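Local coordinates for putative metal resistance protein (Proteus mirabilis, PDB 6C29), which probably serves as a membrane-bound protein-disulfide reductase, whose N-terminal periplasmic part, a tandem of immunoglobulin-fold domains, primes the disulfide isomerase ScsC, at residues P11-A16 against I119-S124. Sequence-based numbering, arbitrary orientation.
Sequences PDNDHA and ILTDYS
Asn13 places its amide beside Thr121 and Tyr123 because its CG stands anti to the backbone N (chi1 -177°). Thr121 turns its hydroxyl to meet it: OG1 lies anti to the carbonyl carbon, which leaves CG2 beside that carbon. The amide nitrogen is the point of closest approach, with Asn13 ND2 3.0 Å from Thr121 OG1. Behind it, Thr121 CG2 packs against the CB of Asn13 at 4.0 Å. Tyr123 reaches the same amide with its hydroxyl. Its OH lies 3.6 Å from Asn13 CG, and the amide and ring planes are 61° apart. The methyl of Ala16 also rests against this hydroxyl, with Ala16 CB 3.7 Å from Tyr123 OH.

The other end of the amide serves its own loop. Asn13 OD1 accepts a hydrogen bond from His15 N, 2.9 Å away, which makes an Asx turn where the chain rounds the corner into strand 16-24. OD1 also sits over the centre of the His15 ring. The turn belongs to the DsbD-like N-terminal domain, of immunoglobulin fold. There it leads from strand 8-10 into strand 16-24, an outermost strand of one sheet, and packs against strand 118-128, an outermost strand of another. His15 is fixed further by a hydrogen bond between its NE2 and Thr113 OG1 and by stacking on Trp42.

One water ties the two segments together, lying in the plane of the Tyr123 ring at its edge. It accepts from Tyr123 OH and donates to Asn13 O and Ala16 O, its oxygen 2.7 Å from each of these three oxygens. The two carbonyls stand on either side of the corner at Asp14 and His15. Met10, from strand 8-10, touches both Thr121 and Tyr123.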
# COMPACT_ATOMS: atom_id res chain seq x y z
N PRO A 11 -3.55 23.55 -8.86
CA PRO A 11 -4.65 24.21 -9.58
C PRO A 11 -5.50 23.28 -10.45
O PRO A 11 -6.71 23.52 -10.61
CB PRO A 11 -3.91 25.24 -10.46
CG PRO A 11 -2.66 25.53 -9.74
CD PRO A 11 -2.27 24.26 -9.03
N ASP A 12 -4.89 22.25 -11.01
CA ASP A 12 -5.56 21.33 -11.93
C ASP A 12 -6.11 20.07 -11.30
O ASP A 12 -6.55 19.15 -11.98
CB ASP A 12 -4.61 21.00 -13.06
CG ASP A 12 -4.40 22.21 -13.96
OD1 ASP A 12 -5.35 22.53 -14.71
OD2 ASP A 12 -3.33 22.87 -13.87
N ASN A 13 -6.03 20.00 -9.99
CA ASN A 13 -6.62 18.87 -9.26
C ASN A 13 -7.51 19.38 -8.13
O ASN A 13 -7.01 19.80 -7.08
CB ASN A 13 -5.50 17.98 -8.72
CG ASN A 13 -6.03 16.75 -8.01
OD1 ASN A 13 -7.06 16.81 -7.34
ND2 ASN A 13 -5.31 15.63 -8.12
N ASP A 14 -8.82 19.33 -8.35
CA ASP A 14 -9.78 19.86 -7.39
C ASP A 14 -10.28 18.82 -6.40
O ASP A 14 -11.24 19.09 -5.67
CB ASP A 14 -10.97 20.47 -8.14
CG ASP A 14 -11.75 19.44 -8.97
OD1 ASP A 14 -11.56 18.21 -8.80
OD2 ASP A 14 -12.56 19.88 -9.83
N HIS A 15 -9.65 17.65 -6.39
CA HIS A 15 -10.17 16.53 -5.60
C HIS A 15 -9.18 15.88 -4.65
O HIS A 15 -9.46 14.79 -4.12
CB HIS A 15 -10.72 15.45 -6.53
CG HIS A 15 -9.70 14.88 -7.45
ND1 HIS A 15 -9.54 15.32 -8.75
CD2 HIS A 15 -8.75 13.94 -7.24
CE1 HIS A 15 -8.55 14.65 -9.30
NE2 HIS A 15 -8.05 13.81 -8.41
N ALA A 16 -8.01 16.47 -4.50
CA ALA A 16 -7.05 16.01 -3.51
C ALA A 16 -6.38 17.16 -2.81
O ALA A 16 -6.16 18.22 -3.38
CB ALA A 16 -6.01 15.11 -4.14
N ILE A 119 -5.55 9.89 -12.81
CA ILE A 119 -4.88 11.17 -12.96
C ILE A 119 -3.58 11.17 -12.16
O ILE A 119 -3.57 10.75 -11.00
CB ILE A 119 -5.76 12.33 -12.47
CG1 ILE A 119 -7.11 12.39 -13.19
CG2 ILE A 119 -5.01 13.68 -12.53
CD1 ILE A 119 -7.01 12.69 -14.62
N LEU A 120 -2.50 11.66 -12.76
CA LEU A 120 -1.22 11.85 -12.08
C LEU A 120 -0.98 13.32 -11.83
O LEU A 120 -1.04 14.14 -12.77
CB LEU A 120 -0.09 11.25 -12.91
CG LEU A 120 -0.28 9.79 -13.31
CD1 LEU A 120 0.79 9.36 -14.26
CD2 LEU A 120 -0.28 8.91 -12.09
N THR A 121 -0.73 13.68 -10.57
CA THR A 121 -0.53 15.06 -10.15
C THR A 121 0.76 15.14 -9.34
O THR A 121 0.95 14.35 -8.43
CB THR A 121 -1.71 15.57 -9.30
OG1 THR A 121 -2.94 15.32 -9.98
CG2 THR A 121 -1.59 17.11 -8.93
N ASP A 122 1.60 16.12 -9.62
CA ASP A 122 2.83 16.34 -8.86
C ASP A 122 2.62 17.38 -7.76
O ASP A 122 2.10 18.46 -8.02
CB ASP A 122 3.95 16.79 -9.77
CG ASP A 122 4.55 15.66 -10.57
OD1 ASP A 122 4.19 14.48 -10.35
OD2 ASP A 122 5.43 15.94 -11.42
N TYR A 123 3.06 17.05 -6.55
CA TYR A 123 3.05 17.96 -5.40
C TYR A 123 4.48 18.15 -4.91
O TYR A 123 5.17 17.18 -4.65
CB TYR A 123 2.18 17.39 -4.26
CG TYR A 123 0.72 17.31 -4.61
CD1 TYR A 123 0.20 16.24 -5.30
CD2 TYR A 123 -0.16 18.32 -4.24
CE1 TYR A 123 -1.13 16.18 -5.64
CE2 TYR A 123 -1.48 18.26 -4.58
CZ TYR A 123 -1.98 17.18 -5.26
OH TYR A 123 -3.30 17.10 -5.62
N SER A 124 4.92 19.40 -4.75
CA SER A 124 6.26 19.67 -4.27
C SER A 124 6.23 19.76 -2.76
O SER A 124 5.52 20.60 -2.19
CB SER A 124 6.80 20.95 -4.87
OG SER A 124 6.98 20.80 -6.25
O HOH W 1 -4.87 19.27 -5.51